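Local structure of conserved hypothetical secreted protein (Helicobacter pylori, 4RNZ) at residues 90-98 against 352-363; 131-142 against 154-164. The protein is a cell shape-determining M23B metallopeptidase that binds zinc and probably cleaves peptidoglycan peptides. All coordinates share one frame; numbering follows the deposited sequence.

Interaction 1: residues 90-98 against 352-363; sequences EKTLLLSLQ and FEKNSFYLLEGF. With PO4 (phosphate ion), chain G.
S96 lies over one face of the F352 ring, its CB 3.9 Å from the ring centroid in a CH-pi contact only 19° off the normal, while L94 O meets the same ring at its edge. At this end S96 N also donates to S356 O in a nearly straight bond (175°). Strands 90-96 and 357-361 run antiparallel, joined by pairs of backbone hydrogen bonds between T92 and L360 and between L94 and Y358. On the face carrying these four residues, L94 CD1 touches L360 CD1 at 3.8 Å. T92 OG1, turned beside its own backbone N (chi1 -57°), donates to G362 O at 3.0 Å and sits 3.3 Å from F363 CD1. On the other face K91 CD lies 3.8 Å from L359 CG, and the lysine bends at its last torsion so that NZ donates to O4 of a phosphate, probably from the crystallisation liquor, which K89 and Y145 also bind. At the E90 end G362 N donates to E90 O from above the carbonyl plane, less straight than the bonds along the strands. The arrangement is an antiparallel sheet, with strand 357-361 hydrogen-bonded along an edge of strand 87-96 and helices 101-109 and 326-348 packed on its two faces.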
loop_
_atom_site.group_PDB
_atom_site.type_symbol
_atom_site.label_atom_id
_atom_site.label_comp_id
_atom_site.label_asym_id
_atom_site.label_seq_id
_atom_site.Cartn_x
_atom_site.Cartn_y
_atom_site.Cartn_z
ATOM N N GLU A 90 4.167 8.730 -15.342
ATOM C CA GLU A 90 2.914 9.416 -15.036
ATOM C C GLU A 90 2.031 9.426 -16.267
ATOM O O GLU A 90 2.506 9.661 -17.385
ATOM C CB GLU A 90 3.218 10.834 -14.583
ATOM C CG GLU A 90 2.020 11.629 -14.075
ATOM C CD GLU A 90 2.396 13.048 -13.761
ATOM O OE1 GLU A 90 3.046 13.689 -14.613
ATOM O OE2 GLU A 90 2.066 13.516 -12.665
ATOM N N LYS A 91 0.742 9.165 -16.055
ATOM C CA LYS A 91 -0.272 9.204 -17.112
ATOM C C LYS A 91 -1.482 9.988 -16.653
ATOM O O LYS A 91 -1.739 10.111 -15.448
ATOM C CB LYS A 91 -0.746 7.806 -17.498
ATOM C CG LYS A 91 0.338 6.959 -18.139
ATOM C CD LYS A 91 -0.224 5.808 -18.953
ATOM C CE LYS A 91 0.801 5.322 -19.972
ATOM N NZ LYS A 91 2.074 4.955 -19.294
ATOM N N THR A 92 -2.240 10.470 -17.637
ATOM C CA THR A 92 -3.542 11.066 -17.390
ATOM C C THR A 92 -4.637 10.341 -18.135
ATOM O O THR A 92 -4.675 10.330 -19.376
ATOM C CB THR A 92 -3.553 12.536 -17.792
ATOM O OG1 THR A 92 -2.529 13.219 -17.070
ATOM C CG2 THR A 92 -4.909 13.184 -17.468
ATOM N N LEU A 93 -5.541 9.737 -17.377
ATOM C CA LEU A 93 -6.740 9.160 -17.930
ATOM C C LEU A 93 -7.837 10.227 -17.964
ATOM O O LEU A 93 -8.168 10.824 -16.932
ATOM C CB LEU A 93 -7.222 7.997 -17.072
ATOM C CG LEU A 93 -8.568 7.375 -17.438
ATOM C CD1 LEU A 93 -8.559 6.788 -18.841
ATOM C CD2 LEU A 93 -8.887 6.297 -16.419
ATOM N N LEU A 94 -8.384 10.459 -19.151
ATOM C CA LEU A 94 -9.605 11.260 -19.320
ATOM C C LEU A 94 -10.723 10.371 -19.859
ATOM O O LEU A 94 -10.558 9.647 -20.852
ATOM C CB LEU A 94 -9.357 12.401 -20.287
ATOM C CG LEU A 94 -8.179 13.321 -19.997
ATOM C CD1 LEU A 94 -8.023 14.294 -21.159
ATOM C CD2 LEU A 94 -8.358 14.071 -18.686
ATOM N N LEU A 95 -11.880 10.427 -19.230
ATOM C CA LEU A 95 -12.915 9.468 -19.559
ATOM C C LEU A 95 -14.293 10.122 -19.558
ATOM O O LEU A 95 -14.603 10.926 -18.664
ATOM C CB LEU A 95 -12.832 8.364 -18.523
ATOM C CG LEU A 95 -13.546 7.052 -18.729
ATOM C CD1 LEU A 95 -12.717 5.985 -18.027
ATOM C CD2 LEU A 95 -14.967 7.131 -18.167
ATOM N N SER A 96 -15.103 9.788 -20.564
ATOM C CA SER A 96 -16.535 10.126 -20.560
ATOM C C SER A 96 -17.288 8.839 -20.285
ATOM O O SER A 96 -17.156 7.886 -21.031
ATOM C CB SER A 96 -16.978 10.735 -21.903
ATOM O OG SER A 96 -18.375 10.973 -21.894
ATOM N N LEU A 97 -18.057 8.788 -19.204
ATOM C CA LEU A 97 -18.717 7.544 -18.820
ATOM C C LEU A 97 -19.683 6.965 -19.900
ATOM O O LEU A 97 -20.561 7.653 -20.405
ATOM C CB LEU A 97 -19.458 7.764 -17.505
ATOM C CG LEU A 97 -19.950 6.523 -16.778
ATOM C CD1 LEU A 97 -18.778 5.692 -16.277
ATOM C CD2 LEU A 97 -20.833 6.921 -15.609
ATOM N N GLN A 98 -19.483 5.701 -20.241
ATOM C CA GLN A 98 -20.288 4.989 -21.230
ATOM C C GLN A 98 -21.085 3.884 -20.557
ATOM O O GLN A 98 -22.258 3.709 -20.858
ATOM C CB GLN A 98 -19.394 4.429 -22.332
ATOM C CG GLN A 98 -18.668 5.483 -23.135
ATOM C CD GLN A 98 -19.614 6.573 -23.612
ATOM O OE1 GLN A 98 -20.622 6.287 -24.264
ATOM N NE2 GLN A 98 -19.316 7.818 -23.268
ATOM N N PHE A 352 -14.322 14.327 -26.471
ATOM C CA PHE A 352 -15.112 13.122 -26.288
ATOM C C PHE A 352 -16.104 12.839 -27.437
ATOM O O PHE A 352 -16.833 11.848 -27.393
ATOM C CB PHE A 352 -15.836 13.187 -24.945
ATOM C CG PHE A 352 -14.908 13.175 -23.755
ATOM C CD1 PHE A 352 -13.972 12.157 -23.596
ATOM C CD2 PHE A 352 -14.979 14.171 -22.793
ATOM C CE1 PHE A 352 -13.120 12.133 -22.497
ATOM C CE2 PHE A 352 -14.144 14.146 -21.683
ATOM C CZ PHE A 352 -13.208 13.129 -21.540
ATOM N N GLU A 353 -16.139 13.698 -28.455
ATOM C CA GLU A 353 -16.870 13.384 -29.692
ATOM C C GLU A 353 -16.095 12.354 -30.482
ATOM O O GLU A 353 -16.675 11.397 -30.993
ATOM C CB GLU A 353 -17.087 14.624 -30.547
ATOM C CG GLU A 353 -17.866 15.711 -29.828
ATOM C CD GLU A 353 -18.495 16.719 -30.775
ATOM O OE1 GLU A 353 -18.814 17.831 -30.297
ATOM O OE2 GLU A 353 -18.678 16.403 -31.980
ATOM N N LYS A 354 -14.775 12.544 -30.541
ATOM C CA LYS A 354 -13.874 11.604 -31.214
ATOM C C LYS A 354 -13.727 10.263 -30.480
ATOM O O LYS A 354 -13.679 9.211 -31.114
ATOM C CB LYS A 354 -12.478 12.219 -31.371
ATOM C CG LYS A 354 -12.402 13.459 -32.250
ATOM C CD LYS A 354 -10.960 13.951 -32.352
ATOM C CE LYS A 354 -10.875 15.377 -32.876
ATOM N NZ LYS A 354 -11.453 15.486 -34.245
ATOM N N ASN A 355 -13.620 10.307 -29.151
ATOM C CA ASN A 355 -13.330 9.110 -28.355
ATOM C C ASN A 355 -13.942 9.168 -26.970
ATOM O O ASN A 355 -14.033 10.242 -26.388
ATOM C CB ASN A 355 -11.821 8.965 -28.200
ATOM C CG ASN A 355 -11.134 8.745 -29.521
ATOM O OD1 ASN A 355 -11.337 7.720 -30.158
ATOM N ND2 ASN A 355 -10.353 9.721 -29.959
ATOM N N SER A 356 -14.332 8.016 -26.435
ATOM C CA SER A 356 -14.880 7.952 -25.069
ATOM C C SER A 356 -13.805 8.125 -23.960
ATOM O O SER A 356 -14.127 8.499 -22.821
ATOM C CB SER A 356 -15.668 6.660 -24.845
ATOM O OG SER A 356 -14.950 5.519 -25.279
ATOM N N PHE A 357 -12.543 7.863 -24.300
ATOM C CA PHE A 357 -11.467 8.017 -23.339
ATOM C C PHE A 357 -10.152 8.396 -24.000
ATOM O O PHE A 357 -9.976 8.187 -25.190
ATOM C CB PHE A 357 -11.286 6.717 -22.563
ATOM C CG PHE A 357 -10.635 5.629 -23.352
ATOM C CD1 PHE A 357 -9.250 5.553 -23.447
ATOM C CD2 PHE A 357 -11.404 4.673 -23.994
ATOM C CE1 PHE A 357 -8.641 4.540 -24.166
ATOM C CE2 PHE A 357 -10.803 3.651 -24.720
ATOM C CZ PHE A 357 -9.424 3.582 -24.807
ATOM N N TYR A 358 -9.248 8.949 -23.197
ATOM C CA TYR A 358 -7.877 9.260 -23.583
ATOM C C TYR A 358 -6.961 8.818 -22.447
ATOM O O TYR A 358 -7.238 9.105 -21.294
ATOM C CB TYR A 358 -7.692 10.762 -23.789
ATOM C CG TYR A 358 -8.392 11.270 -25.012
ATOM C CD1 TYR A 358 -9.708 11.673 -24.946
ATOM C CD2 TYR A 358 -7.743 11.299 -26.254
ATOM C CE1 TYR A 358 -10.380 12.112 -26.067
ATOM C CE2 TYR A 358 -8.400 11.747 -27.389
ATOM C CZ TYR A 358 -9.721 12.151 -27.289
ATOM O OH TYR A 358 -10.434 12.588 -28.386
ATOM N N LEU A 359 -5.885 8.119 -22.791
ATOM C CA LEU A 359 -4.837 7.773 -21.842
ATOM C C LEU A 359 -3.588 8.443 -22.345
ATOM O O LEU A 359 -2.988 8.021 -23.332
ATOM C CB LEU A 359 -4.664 6.256 -21.731
ATOM C CG LEU A 359 -3.663 5.816 -20.649
ATOM C CD1 LEU A 359 -4.133 6.284 -19.273
ATOM C CD2 LEU A 359 -3.483 4.300 -20.684
ATOM N N LEU A 360 -3.210 9.494 -21.647
ATOM C CA LEU A 360 -2.209 10.433 -22.088
ATOM C C LEU A 360 -0.943 10.293 -21.305
ATOM O O LEU A 360 -0.957 10.012 -20.090
ATOM C CB LEU A 360 -2.702 11.852 -21.857
ATOM C CG LEU A 360 -4.043 12.157 -22.515
ATOM C CD1 LEU A 360 -4.403 13.597 -22.195
ATOM C CD2 LEU A 360 -3.960 11.893 -24.019
ATOM N N GLU A 361 0.151 10.552 -22.000
ATOM C CA GLU A 361 1.463 10.485 -21.400
ATOM C C GLU A 361 1.684 11.743 -20.600
ATOM O O GLU A 361 1.449 12.839 -21.109
ATOM C CB GLU A 361 2.508 10.371 -22.494
ATOM C CG GLU A 361 3.842 9.875 -21.997
ATOM C CD GLU A 361 4.853 9.814 -23.120
ATOM O OE1 GLU A 361 5.195 10.889 -23.662
ATOM O OE2 GLU A 361 5.286 8.694 -23.459
ATOM N N GLY A 362 1.989 11.603 -19.341
ATOM C CA GLY A 362 2.334 12.696 -18.525
ATOM C C GLY A 362 1.139 13.577 -18.245
ATOM O O GLY A 362 0.045 13.217 -18.575
ATOM N N PHE A 363 1.311 14.617 -17.490
ATOM C CA PHE A 363 0.220 15.474 -17.146
ATOM C C PHE A 363 0.482 17.003 -17.296
ATOM O O PHE A 363 -0.079 17.624 -18.146
ATOM C CB PHE A 363 -0.099 15.203 -15.703
ATOM C CG PHE A 363 -1.138 16.093 -15.118
ATOM C CD1 PHE A 363 -2.329 16.283 -15.746
ATOM C CD2 PHE A 363 -0.915 16.736 -13.939
ATOM C CE1 PHE A 363 -3.277 17.092 -15.217
ATOM C CE2 PHE A 363 -1.858 17.556 -13.407
ATOM C CZ PHE A 363 -3.042 17.735 -14.047
HETATM P P PO4 G . 3.337 0.906 -19.994
HETATM O O1 PO4 G . 2.770 0.627 -18.609
HETATM O O2 PO4 G . 2.562 0.064 -20.981
HETATM O O3 PO4 G . 4.808 0.558 -20.079
HETATM O O4 PO4 G . 3.238 2.357 -20.402
#

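Interaction 2: residues 131-142 against 154-164; sequences LVKNDKIAIVYT and PTIKMAMVSSR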
loop_
_atom_site.group_PDB
_atom_site.type_symbol
_atom_site.label_atom_id
_atom_site.label_comp_id
_atom_site.label_asym_id
_atom_site.label_seq_id
_atom_site.Cartn_x
_atom_site.Cartn_y
_atom_site.Cartn_z
ATOM N N LEU A 131 -23.101 9.081 -10.631
ATOM C CA LEU A 131 -22.548 9.354 -11.953
ATOM C C LEU A 131 -23.403 8.651 -13.014
ATOM O O LEU A 131 -23.808 7.495 -12.838
ATOM C CB LEU A 131 -21.103 8.876 -12.079
ATOM C CG LEU A 131 -20.001 9.648 -11.349
ATOM C CD1 LEU A 131 -18.696 8.886 -11.533
ATOM C CD2 LEU A 131 -19.870 11.067 -11.863
ATOM N N VAL A 132 -23.643 9.356 -14.112
ATOM C CA VAL A 132 -24.422 8.826 -15.226
ATOM C C VAL A 132 -23.696 9.062 -16.543
ATOM O O VAL A 132 -22.721 9.828 -16.612
ATOM C CB VAL A 132 -25.823 9.480 -15.290
ATOM C CG1 VAL A 132 -26.546 9.285 -13.971
ATOM C CG2 VAL A 132 -25.724 10.964 -15.639
ATOM N N LYS A 133 -24.209 8.427 -17.592
ATOM C CA LYS A 133 -23.601 8.489 -18.914
ATOM C C LYS A 133 -23.162 9.892 -19.278
ATOM O O LYS A 133 -23.839 10.877 -18.973
ATOM C CB LYS A 133 -24.542 7.921 -19.987
ATOM C CG LYS A 133 -23.798 7.311 -21.158
ATOM C CD LYS A 133 -24.723 6.564 -22.098
ATOM C CE LYS A 133 -24.064 6.363 -23.458
ATOM N NZ LYS A 133 -24.711 5.297 -24.288
ATOM N N ASN A 134 -21.987 9.966 -19.892
ATOM C CA ASN A 134 -21.357 11.234 -20.271
ATOM C C ASN A 134 -20.821 12.107 -19.117
ATOM O O ASN A 134 -20.271 13.165 -19.368
ATOM C CB ASN A 134 -22.265 12.054 -21.218
ATOM C CG ASN A 134 -22.705 11.258 -22.457
ATOM O OD1 ASN A 134 -23.844 11.366 -22.896
ATOM N ND2 ASN A 134 -21.813 10.453 -23.010
ATOM N N ASP A 135 -20.948 11.669 -17.866
ATOM C CA ASP A 135 -20.208 12.327 -16.791
ATOM C C ASP A 135 -18.707 12.037 -16.968
ATOM O O ASP A 135 -18.324 11.037 -17.569
ATOM C CB ASP A 135 -20.691 11.865 -15.428
ATOM C CG ASP A 135 -22.023 12.477 -15.049
ATOM O OD1 ASP A 135 -22.359 13.519 -15.612
ATOM O OD2 ASP A 135 -22.712 11.928 -14.178
ATOM N N LYS A 136 -17.870 12.934 -16.475
ATOM C CA LYS A 136 -16.428 12.810 -16.674
ATOM C C LYS A 136 -15.703 12.213 -15.456
ATOM O O LYS A 136 -16.106 12.411 -14.298
ATOM C CB LYS A 136 -15.826 14.143 -17.032
ATOM C CG LYS A 136 -16.504 14.820 -18.210
ATOM C CD LYS A 136 -15.874 16.177 -18.473
ATOM C CE LYS A 136 -16.249 17.233 -17.428
ATOM N NZ LYS A 136 -17.615 17.818 -17.613
ATOM N N ILE A 137 -14.664 11.431 -15.755
ATOM C CA ILE A 137 -13.710 10.936 -14.752
ATOM C C ILE A 137 -12.295 11.189 -15.310
ATOM O O ILE A 137 -12.004 10.792 -16.443
ATOM C CB ILE A 137 -13.886 9.431 -14.470
ATOM C CG1 ILE A 137 -15.292 9.138 -13.973
ATOM C CG2 ILE A 137 -12.849 8.934 -13.438
ATOM C CD1 ILE A 137 -15.596 7.673 -13.785
ATOM N N ALA A 138 -11.455 11.866 -14.526
ATOM C CA ALA A 138 -10.067 12.057 -14.825
ATOM C C ALA A 138 -9.217 11.477 -13.689
ATOM O O ALA A 138 -9.574 11.607 -12.515
ATOM C CB ALA A 138 -9.759 13.528 -14.982
ATOM N N ILE A 139 -8.123 10.814 -14.046
ATOM C CA ILE A 139 -7.151 10.337 -13.052
ATOM C C ILE A 139 -5.753 10.638 -13.554
ATOM O O ILE A 139 -5.390 10.222 -14.657
ATOM C CB ILE A 139 -7.252 8.817 -12.808
ATOM C CG1 ILE A 139 -8.715 8.379 -12.723
ATOM C CG2 ILE A 139 -6.450 8.411 -11.556
ATOM C CD1 ILE A 139 -8.926 6.917 -12.439
ATOM N N VAL A 140 -4.971 11.355 -12.754
ATOM C CA VAL A 140 -3.555 11.464 -12.997
ATOM C C VAL A 140 -2.879 10.490 -12.040
ATOM O O VAL A 140 -3.043 10.592 -10.821
ATOM C CB VAL A 140 -2.996 12.845 -12.704
ATOM C CG1 VAL A 140 -1.493 12.854 -12.966
ATOM C CG2 VAL A 140 -3.700 13.910 -13.540
ATOM N N TYR A 141 -2.127 9.539 -12.587
ATOM C CA TYR A 141 -1.527 8.514 -11.731
ATOM C C TYR A 141 -0.154 8.122 -12.198
ATOM O O TYR A 141 0.163 8.210 -13.394
ATOM C CB TYR A 141 -2.391 7.272 -11.686
ATOM C CG TYR A 141 -2.555 6.551 -12.988
ATOM C CD1 TYR A 141 -3.483 6.972 -13.924
ATOM C CD2 TYR A 141 -1.781 5.447 -13.299
ATOM C CE1 TYR A 141 -3.662 6.294 -15.107
ATOM C CE2 TYR A 141 -1.942 4.770 -14.489
ATOM C CZ TYR A 141 -2.889 5.203 -15.392
ATOM O OH TYR A 141 -3.080 4.543 -16.579
ATOM N N THR A 142 0.636 7.644 -11.248
ATOM C CA THR A 142 1.956 7.119 -11.542
ATOM C C THR A 142 2.000 5.634 -11.292
ATOM O O THR A 142 1.182 5.076 -10.548
ATOM C CB THR A 142 3.048 7.783 -10.710
ATOM O OG1 THR A 142 2.887 7.469 -9.322
ATOM C CG2 THR A 142 3.042 9.283 -10.896
ATOM N N PRO A 154 -0.411 1.223 -8.609
ATOM C CA PRO A 154 -0.277 2.615 -9.002
ATOM C C PRO A 154 -0.531 3.553 -7.838
ATOM O O PRO A 154 -0.985 3.135 -6.752
ATOM C CB PRO A 154 -1.348 2.765 -10.094
ATOM C CG PRO A 154 -2.372 1.742 -9.761
ATOM C CD PRO A 154 -1.596 0.571 -9.207
ATOM N N THR A 155 -0.233 4.821 -8.065
ATOM C CA THR A 155 -0.492 5.854 -7.115
ATOM C C THR A 155 -1.303 6.947 -7.817
ATOM O O THR A 155 -0.852 7.498 -8.852
ATOM C CB THR A 155 0.831 6.417 -6.555
ATOM O OG1 THR A 155 1.549 5.363 -5.912
ATOM C CG2 THR A 155 0.589 7.504 -5.546
ATOM N N ILE A 156 -2.486 7.255 -7.272
ATOM C CA ILE A 156 -3.293 8.361 -7.787
ATOM C C ILE A 156 -2.793 9.674 -7.244
ATOM O O ILE A 156 -2.766 9.868 -6.035
ATOM C CB ILE A 156 -4.776 8.191 -7.403
ATOM C CG1 ILE A 156 -5.353 6.991 -8.154
ATOM C CG2 ILE A 156 -5.551 9.475 -7.683
ATOM C CD1 ILE A 156 -6.730 6.576 -7.669
ATOM N N LYS A 157 -2.370 10.570 -8.128
ATOM C CA LYS A 157 -1.922 11.896 -7.720
ATOM C C LYS A 157 -3.077 12.890 -7.663
ATOM O O LYS A 157 -3.122 13.742 -6.791
ATOM C CB LYS A 157 -0.856 12.436 -8.688
ATOM C CG LYS A 157 0.335 11.515 -8.925
ATOM C CD LYS A 157 0.936 10.949 -7.641
ATOM C CE LYS A 157 1.417 12.022 -6.678
ATOM N NZ LYS A 157 2.442 12.923 -7.275
ATOM N N MET A 158 -3.972 12.786 -8.640
ATOM C CA MET A 158 -5.184 13.600 -8.700
ATOM C C MET A 158 -6.308 12.804 -9.357
ATOM O O MET A 158 -6.091 12.017 -10.297
ATOM C CB MET A 158 -4.942 14.871 -9.497
ATOM C CG MET A 158 -6.186 15.746 -9.612
ATOM S SD MET A 158 -5.954 17.183 -10.666
ATOM C CE MET A 158 -5.937 16.454 -12.280
ATOM N N ALA A 159 -7.518 12.990 -8.846
ATOM C CA ALA A 159 -8.684 12.495 -9.540
ATOM C C ALA A 159 -9.786 13.537 -9.521
ATOM O O ALA A 159 -9.804 14.420 -8.676
ATOM C CB ALA A 159 -9.160 11.185 -8.947
ATOM N N MET A 160 -10.679 13.425 -10.492
ATOM C CA MET A 160 -11.827 14.325 -10.633
ATOM C C MET A 160 -12.982 13.545 -11.251
ATOM O O MET A 160 -12.809 12.778 -12.221
ATOM C CB MET A 160 -11.484 15.535 -11.503
ATOM C CG MET A 160 -12.598 16.579 -11.595
ATOM S SD MET A 160 -13.868 16.192 -12.814
ATOM C CE MET A 160 -13.010 16.681 -14.304
ATOM N N VAL A 161 -14.156 13.690 -10.648
ATOM C CA VAL A 161 -15.388 13.208 -11.260
ATOM C C VAL A 161 -16.339 14.415 -11.321
ATOM O O VAL A 161 -16.331 15.262 -10.422
ATOM C CB VAL A 161 -15.997 12.000 -10.531
ATOM C CG1 VAL A 161 -14.952 10.912 -10.307
ATOM C CG2 VAL A 161 -16.635 12.416 -9.216
ATOM N N SER A 162 -17.075 14.530 -12.424
ATOM C CA SER A 162 -18.020 15.633 -12.648
ATOM C C SER A 162 -19.415 15.057 -12.656
ATOM O O SER A 162 -19.653 13.990 -13.220
ATOM C CB SER A 162 -17.791 16.297 -13.987
ATOM O OG SER A 162 -18.325 15.460 -14.996
ATOM N N SER A 163 -20.330 15.764 -12.017
ATOM C CA SER A 163 -21.730 15.369 -11.961
ATOM C C SER A 163 -22.535 16.670 -11.907
ATOM O O SER A 163 -22.249 17.562 -11.087
ATOM C CB SER A 163 -21.981 14.498 -10.731
ATOM O OG SER A 163 -23.329 14.092 -10.639
ATOM N N ARG A 164 -23.488 16.810 -12.826
ATOM C CA ARG A 164 -24.316 18.009 -12.894
ATOM C C ARG A 164 -23.437 19.260 -13.022
ATOM O O ARG A 164 -23.632 20.253 -12.324
ATOM C CB ARG A 164 -25.224 18.066 -11.664
ATOM C CG ARG A 164 -26.014 16.775 -11.448
ATOM C CD ARG A 164 -27.032 16.899 -10.321
ATOM N NE ARG A 164 -27.900 18.067 -10.488
ATOM C CZ ARG A 164 -28.947 18.132 -11.316
ATOM N NH1 ARG A 164 -29.285 17.097 -12.075
ATOM N NH2 ARG A 164 -29.655 19.251 -11.392
HETATM O O HOH W 1 -24.472 12.524 -12.289
HETATM O O HOH W 2 -24.509 15.263 -14.762
#
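V140 O accepts two N-H groups in its carbonyl plane, K157 N at 2.8 Å and M158 N at 3.2 Å. K157 and M158 both stand opposite V140, a classic beta bulge: the chain turns a corner at K157, and the register shifts by one between V140 and Y141. Beyond it the antiparallel pairing resumes, T142 N reaching T155 O. On the face of V140, A138, M158 and M160, M158 bends at its last torsion (chi3 73°) and brings its CE 3.6 Å from V140 CG2. I139 CG2 meets I156 CG1 on the other face, where I137 CG1 and V161 CG1 run alongside each other. Strands 136-146 and 153-163 are neighbours in an antiparallel sheet, both within the Csd3 second-domain region. At the far end S162 OG, held between its own N and carbonyl carbon (chi1 76°), accepts K136 N at 3.0 Å. S162 O has no polar partner and is covered by L131 CD2 and D135 CB. A type II turn, closed by D135 N to V132 O, sets up that end: D135 OD2 receives V132 N at 2.7 Å, and two waters link its carboxylate to S163 OG and R164 N. Farther out, helix 112-121 packs on I139, Y141, P154 and I156.

Both interactions belong to one antiparallel sheet: strand 87-96 pairs with strand 357-361 in interaction 1 and, on its other edge, with strand 136-146 of interaction 2, for instance through L93 N and I139 O. Interaction 2 is the more deeply buried, joining strands close in sequence, whereas interaction 1 closes a far longer excursion of chain and is only partly buried. The interior of 131-142 against 154-164 is mainly aliphatic and methionine-rich, with ordered waters at its turn; 90-98 against 352-363 sets the F352 and F363 rings and the K91 tip at a partly exposed edge. A probable hydrogen bond, L97 O to N134 N, joins the two ends, and F363 reaches V140 and M158.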